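Local coordinates for McyG protein (Microcystis aeruginosa PCC 7806, PDB 4R0M), which probably activates phenylalanine or a related aryl acid as its adenylate and loads it onto a carrier domain during microcystin assembly, at residues Y52-K65 and V155-L168. Sequence-based numbering, arbitrary orientation.
Sequences YQDALVILNGLEQK and VNELRKAPSKIEQL
Arg-159 grips the carboxylate of Asp-54 side-on, NE to OD1 at 2.9 Å and NH2 to OD2 at 2.9 Å, with guanidinium and carboxylate planes only 23° apart. The NE bond is nearly straight (168°) and meets the syn lone pair of OD1; the arginine chain, extended from CG to NE, runs beside Ile-58 to get there. Val-155 CG1 lies above one guanidinium face, toward its rim, and also packs against Ile-58 CD1 at 3.8 Å. Leu-158 sets CD2 on the backbone of Gly-61, 3.5 Å from its C, while CD1 meets Ile-58 CG2 and Leu-62 CD2. Here the two backbones come closest, with the CA atoms of Gly-61 and Leu-158 4.4 Å apart, and Ala-161 CB rests 3.5 Å from Gly-61 CA. Beyond the type I turn of 158-161, Gln-64 NE2 donates to Pro-162 O (2.7 Å), a bond bent to 131° at the hydrogen. At the far end Leu-168 splits its methyls: CD1 reaches the edge of the Tyr-52 ring, and CD2 touches Leu-56 CD2 at 3.7 Å and Leu-59 CD2. In the second shell, Asp-82 forms a salt bridge with Arg-159 NH1, the Gln-81 carbonyl accepts from NH2, and Gln-46 bonds Asp-54 OD2, which together probably hold the ion pair in this orientation. A leucine in place of Arg-159 would probably leave Asp-54 and Asp-82 without their shared cationic partner. The segment 155-168 thus wraps across helix 48-64, joining it to the short helix that follows edge strand 152-154 of a parallel sheet, in the layered alpha/beta part of the ANL-family adenylation domain.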
loop_
_atom_site.group_PDB
_atom_site.type_symbol
_atom_site.label_atom_id
_atom_site.label_comp_id
_atom_site.label_asym_id
_atom_site.label_seq_id
_atom_site.Cartn_x
_atom_site.Cartn_y
_atom_site.Cartn_z
ATOM N N TYR A 52 7.772 -23.274 7.066
ATOM C CA TYR A 52 8.888 -23.829 6.307
ATOM C C TYR A 52 8.545 -25.202 5.726
ATOM O O TYR A 52 8.787 -25.456 4.546
ATOM C CB TYR A 52 10.143 -23.894 7.189
ATOM C CG TYR A 52 11.328 -24.607 6.570
ATOM C CD1 TYR A 52 12.131 -23.976 5.619
ATOM C CD2 TYR A 52 11.656 -25.909 6.949
ATOM C CE1 TYR A 52 13.219 -24.626 5.058
ATOM C CE2 TYR A 52 12.741 -26.568 6.390
ATOM C CZ TYR A 52 13.520 -25.924 5.448
ATOM O OH TYR A 52 14.598 -26.575 4.890
ATOM N N GLN A 53 7.967 -26.073 6.554
ATOM C CA GLN A 53 7.579 -27.416 6.114
ATOM C C GLN A 53 6.473 -27.369 5.063
ATOM O O GLN A 53 6.497 -28.135 4.099
ATOM C CB GLN A 53 7.148 -28.293 7.299
ATOM C CG GLN A 53 8.255 -28.668 8.283
ATOM C CD GLN A 53 9.407 -29.443 7.656
ATOM O OE1 GLN A 53 9.225 -30.218 6.717
ATOM N NE2 GLN A 53 10.607 -29.238 8.188
ATOM N N ASP A 54 5.513 -26.465 5.257
ATOM C CA ASP A 54 4.406 -26.263 4.320
ATOM C C ASP A 54 4.924 -25.756 2.971
ATOM O O ASP A 54 4.528 -26.257 1.915
ATOM C CB ASP A 54 3.391 -25.282 4.918
ATOM C CG ASP A 54 2.049 -25.290 4.196
ATOM O OD1 ASP A 54 1.798 -26.177 3.351
ATOM O OD2 ASP A 54 1.231 -24.393 4.492
ATOM N N ALA A 55 5.824 -24.776 3.023
ATOM C CA ALA A 55 6.456 -24.218 1.828
ATOM C C ALA A 55 7.187 -25.272 0.988
ATOM O O ALA A 55 7.093 -25.257 -0.240
ATOM C CB ALA A 55 7.399 -23.086 2.210
ATOM N N LEU A 56 7.900 -26.183 1.651
ATOM C CA LEU A 56 8.621 -27.268 0.969
ATOM C C LEU A 56 7.687 -28.197 0.196
ATOM O O LEU A 56 8.022 -28.647 -0.903
ATOM C CB LEU A 56 9.454 -28.091 1.963
ATOM C CG LEU A 56 10.738 -27.503 2.558
ATOM C CD1 LEU A 56 11.340 -28.474 3.564
ATOM C CD2 LEU A 56 11.754 -27.163 1.478
ATOM N N VAL A 57 6.525 -28.481 0.783
ATOM C CA VAL A 57 5.513 -29.334 0.157
ATOM C C VAL A 57 4.958 -28.660 -1.096
ATOM O O VAL A 57 4.861 -29.291 -2.151
ATOM C CB VAL A 57 4.364 -29.682 1.136
ATOM C CG1 VAL A 57 3.272 -30.481 0.436
ATOM C CG2 VAL A 57 4.894 -30.460 2.335
ATOM N N ILE A 58 4.610 -27.378 -0.972
ATOM C CA ILE A 58 4.103 -26.586 -2.095
ATOM C C ILE A 58 5.170 -26.455 -3.180
ATOM O O ILE A 58 4.871 -26.597 -4.369
ATOM C CB ILE A 58 3.617 -25.188 -1.638
ATOM C CG1 ILE A 58 2.418 -25.327 -0.696
ATOM C CG2 ILE A 58 3.250 -24.318 -2.838
ATOM C CD1 ILE A 58 2.271 -24.194 0.295
ATOM N N LEU A 59 6.409 -26.196 -2.757
ATOM C CA LEU A 59 7.547 -26.106 -3.670
ATOM C C LEU A 59 7.722 -27.375 -4.506
ATOM O O LEU A 59 7.975 -27.299 -5.709
ATOM C CB LEU A 59 8.839 -25.794 -2.903
ATOM C CG LEU A 59 10.159 -25.729 -3.683
ATOM C CD1 LEU A 59 10.080 -24.783 -4.878
ATOM C CD2 LEU A 59 11.294 -25.331 -2.753
ATOM N N ASN A 60 7.589 -28.533 -3.861
ATOM C CA ASN A 60 7.657 -29.815 -4.553
ATOM C C ASN A 60 6.526 -29.963 -5.570
ATOM O O ASN A 60 6.736 -30.472 -6.673
ATOM C CB ASN A 60 7.639 -30.975 -3.553
ATOM C CG ASN A 60 7.823 -32.324 -4.221
ATOM O OD1 ASN A 60 8.801 -32.552 -4.936
ATOM N ND2 ASN A 60 6.878 -33.228 -3.992
ATOM N N GLY A 61 5.333 -29.509 -5.188
ATOM C CA GLY A 61 4.191 -29.446 -6.095
ATOM C C GLY A 61 4.476 -28.578 -7.305
ATOM O O GLY A 61 4.122 -28.937 -8.428
ATOM N N LEU A 62 5.121 -27.436 -7.074
ATOM C CA LEU A 62 5.519 -26.536 -8.156
ATOM C C LEU A 62 6.508 -27.206 -9.111
ATOM O O LEU A 62 6.320 -27.168 -10.329
ATOM C CB LEU A 62 6.102 -25.229 -7.600
ATOM C CG LEU A 62 5.132 -24.233 -6.952
ATOM C CD1 LEU A 62 5.883 -23.223 -6.098
ATOM C CD2 LEU A 62 4.281 -23.524 -7.998
ATOM N N GLU A 63 7.547 -27.823 -8.548
ATOM C CA GLU A 63 8.551 -28.557 -9.322
ATOM C C GLU A 63 7.932 -29.669 -10.173
ATOM O O GLU A 63 8.309 -29.850 -11.332
ATOM C CB GLU A 63 9.626 -29.143 -8.400
ATOM C CG GLU A 63 10.639 -28.135 -7.875
ATOM C CD GLU A 63 11.710 -28.776 -7.006
ATOM O OE1 GLU A 63 11.362 -29.434 -6.001
ATOM O OE2 GLU A 63 12.907 -28.617 -7.326
ATOM N N GLN A 64 6.980 -30.399 -9.595
ATOM C CA GLN A 64 6.300 -31.495 -10.291
ATOM C C GLN A 64 5.430 -31.023 -11.456
ATOM O O GLN A 64 5.150 -31.795 -12.375
ATOM C CB GLN A 64 5.472 -32.331 -9.313
ATOM C CG GLN A 64 6.284 -33.347 -8.522
ATOM C CD GLN A 64 5.434 -34.188 -7.583
ATOM O OE1 GLN A 64 4.211 -34.270 -7.726
ATOM N NE2 GLN A 64 6.084 -34.824 -6.613
ATOM N N LYS A 65 5.008 -29.760 -11.413
ATOM C CA LYS A 65 4.242 -29.163 -12.508
ATOM C C LYS A 65 5.150 -28.569 -13.588
ATOM O O LYS A 65 4.668 -28.024 -14.579
ATOM C CB LYS A 65 3.258 -28.105 -11.985
ATOM C CG LYS A 65 2.174 -28.643 -11.060
ATOM C CD LYS A 65 1.116 -29.450 -11.800
ATOM C CE LYS A 65 0.381 -30.383 -10.849
ATOM N NZ LYS A 65 -0.827 -30.997 -11.471
ATOM N N VAL A 155 -3.319 -23.849 -4.385
ATOM C CA VAL A 155 -2.275 -24.170 -3.414
ATOM C C VAL A 155 -2.542 -25.535 -2.764
ATOM O O VAL A 155 -1.614 -26.315 -2.544
ATOM C CB VAL A 155 -2.136 -23.063 -2.343
ATOM C CG1 VAL A 155 -1.118 -23.451 -1.279
ATOM C CG2 VAL A 155 -1.739 -21.744 -2.988
ATOM N N ASN A 156 -3.816 -25.819 -2.486
ATOM C CA ASN A 156 -4.224 -27.092 -1.891
ATOM C C ASN A 156 -4.001 -28.319 -2.776
ATOM O O ASN A 156 -3.858 -29.431 -2.265
ATOM C CB ASN A 156 -5.679 -27.029 -1.410
ATOM C CG ASN A 156 -5.822 -26.323 -0.072
ATOM O OD1 ASN A 156 -6.771 -25.566 0.142
ATOM N ND2 ASN A 156 -4.880 -26.568 0.838
ATOM N N GLU A 157 -3.975 -28.122 -4.091
ATOM C CA GLU A 157 -3.611 -29.201 -5.006
ATOM C C GLU A 157 -2.100 -29.443 -4.974
ATOM O O GLU A 157 -1.648 -30.584 -5.078
ATOM C CB GLU A 157 -4.080 -28.911 -6.432
ATOM C CG GLU A 157 -4.156 -30.156 -7.307
ATOM C CD GLU A 157 -4.196 -29.850 -8.795
ATOM O OE1 GLU A 157 -4.838 -28.855 -9.195
ATOM O OE2 GLU A 157 -3.587 -30.618 -9.572
ATOM N N LEU A 158 -1.331 -28.363 -4.824
ATOM C CA LEU A 158 0.128 -28.446 -4.704
ATOM C C LEU A 158 0.542 -29.065 -3.373
ATOM O O LEU A 158 1.603 -29.682 -3.275
ATOM C CB LEU A 158 0.775 -27.065 -4.853
ATOM C CG LEU A 158 0.611 -26.292 -6.165
ATOM C CD1 LEU A 158 0.991 -24.839 -5.951
ATOM C CD2 LEU A 158 1.433 -26.892 -7.294
ATOM N N ARG A 159 -0.301 -28.891 -2.358
ATOM C CA ARG A 159 -0.091 -29.491 -1.042
ATOM C C ARG A 159 -0.289 -31.012 -1.057
ATOM O O ARG A 159 0.149 -31.708 -0.139
ATOM C CB ARG A 159 -1.025 -28.857 -0.006
ATOM C CG ARG A 159 -0.599 -27.478 0.471
ATOM C CD ARG A 159 -1.355 -27.077 1.728
ATOM N NE ARG A 159 -0.848 -25.830 2.299
ATOM C CZ ARG A 159 -1.483 -24.661 2.256
ATOM N NH1 ARG A 159 -2.668 -24.558 1.669
ATOM N NH2 ARG A 159 -0.932 -23.588 2.807
ATOM N N LYS A 160 -0.878 -31.510 -2.113
ATOM C CA LYS A 160 -1.125 -32.906 -2.267
ATOM C C LYS A 160 0.013 -33.638 -2.897
ATOM O O LYS A 160 -0.007 -34.837 -2.975
ATOM C CB LYS A 160 -2.318 -33.102 -3.162
ATOM C CG LYS A 160 -3.626 -32.700 -2.565
ATOM C CD LYS A 160 -4.714 -33.144 -3.491
ATOM C CE LYS A 160 -6.026 -32.473 -3.176
ATOM N NZ LYS A 160 -6.577 -32.839 -1.852
ATOM N N ALA A 161 1.004 -32.911 -3.359
ATOM C CA ALA A 161 2.058 -33.508 -4.126
ATOM C C ALA A 161 2.818 -34.518 -3.310
ATOM O O ALA A 161 3.089 -34.331 -2.113
ATOM C CB ALA A 161 2.998 -32.464 -4.668
ATOM N N PRO A 162 3.027 -35.676 -3.928
ATOM C CA PRO A 162 3.767 -36.706 -3.222
ATOM C C PRO A 162 5.042 -35.955 -3.059
ATOM O O PRO A 162 5.592 -35.452 -4.041
ATOM C CB PRO A 162 3.922 -37.802 -4.270
ATOM C CG PRO A 162 3.937 -37.071 -5.568
ATOM C CD PRO A 162 3.012 -35.900 -5.385
ATOM N N SER A 163 5.517 -35.849 -1.836
ATOM C CA SER A 163 6.563 -34.912 -1.618
ATOM C C SER A 163 7.908 -35.593 -1.600
ATOM O O SER A 163 8.351 -36.149 -0.601
ATOM C CB SER A 163 6.291 -34.115 -0.361
ATOM O OG SER A 163 4.944 -33.729 -0.356
ATOM N N LYS A 164 8.558 -35.490 -2.753
ATOM C CA LYS A 164 9.788 -36.161 -3.025
ATOM C C LYS A 164 10.731 -35.000 -2.852
ATOM O O LYS A 164 11.295 -34.467 -3.798
ATOM C CB LYS A 164 9.850 -36.644 -4.476
ATOM C CG LYS A 164 8.898 -37.739 -4.915
ATOM C CD LYS A 164 9.148 -38.011 -6.394
ATOM C CE LYS A 164 8.284 -39.111 -6.991
ATOM N NZ LYS A 164 8.566 -39.305 -8.443
ATOM N N ILE A 165 10.884 -34.568 -1.618
ATOM C CA ILE A 165 11.614 -33.312 -1.443
ATOM C C ILE A 165 13.129 -33.498 -1.574
ATOM O O ILE A 165 13.729 -34.348 -0.911
ATOM C CB ILE A 165 11.266 -32.628 -0.097
ATOM C CG1 ILE A 165 9.748 -32.643 0.141
ATOM C CG2 ILE A 165 11.799 -31.201 -0.066
ATOM C CD1 ILE A 165 9.337 -32.506 1.594
ATOM N N GLU A 166 13.726 -32.694 -2.452
ATOM C CA GLU A 166 15.169 -32.679 -2.665
ATOM C C GLU A 166 15.774 -31.494 -1.901
ATOM O O GLU A 166 15.056 -30.770 -1.204
ATOM C CB GLU A 166 15.467 -32.590 -4.168
ATOM C CG GLU A 166 16.632 -33.449 -4.641
ATOM C CD GLU A 166 17.962 -32.717 -4.613
ATOM O OE1 GLU A 166 18.087 -31.678 -5.298
ATOM O OE2 GLU A 166 18.888 -33.187 -3.914
ATOM N N GLN A 167 17.087 -31.305 -2.025
ATOM C CA GLN A 167 17.799 -30.219 -1.346
ATOM C C GLN A 167 17.444 -28.852 -1.933
ATOM O O GLN A 167 17.145 -28.735 -3.122
ATOM C CB GLN A 167 19.316 -30.441 -1.413
ATOM C CG GLN A 167 19.807 -31.755 -0.811
ATOM C CD GLN A 167 20.089 -31.680 0.685
ATOM O OE1 GLN A 167 19.653 -30.756 1.376
ATOM N NE2 GLN A 167 20.829 -32.663 1.191
ATOM N N LEU A 168 17.479 -27.827 -1.085
ATOM C CA LEU A 168 17.194 -26.456 -1.498
ATOM C C LEU A 168 18.372 -25.842 -2.252
ATOM O O LEU A 168 19.524 -26.131 -1.926
ATOM C CB LEU A 168 16.844 -25.593 -0.280
ATOM C CG LEU A 168 15.483 -25.829 0.383
ATOM C CD1 LEU A 168 15.403 -25.099 1.715
ATOM C CD2 LEU A 168 14.344 -25.409 -0.536
#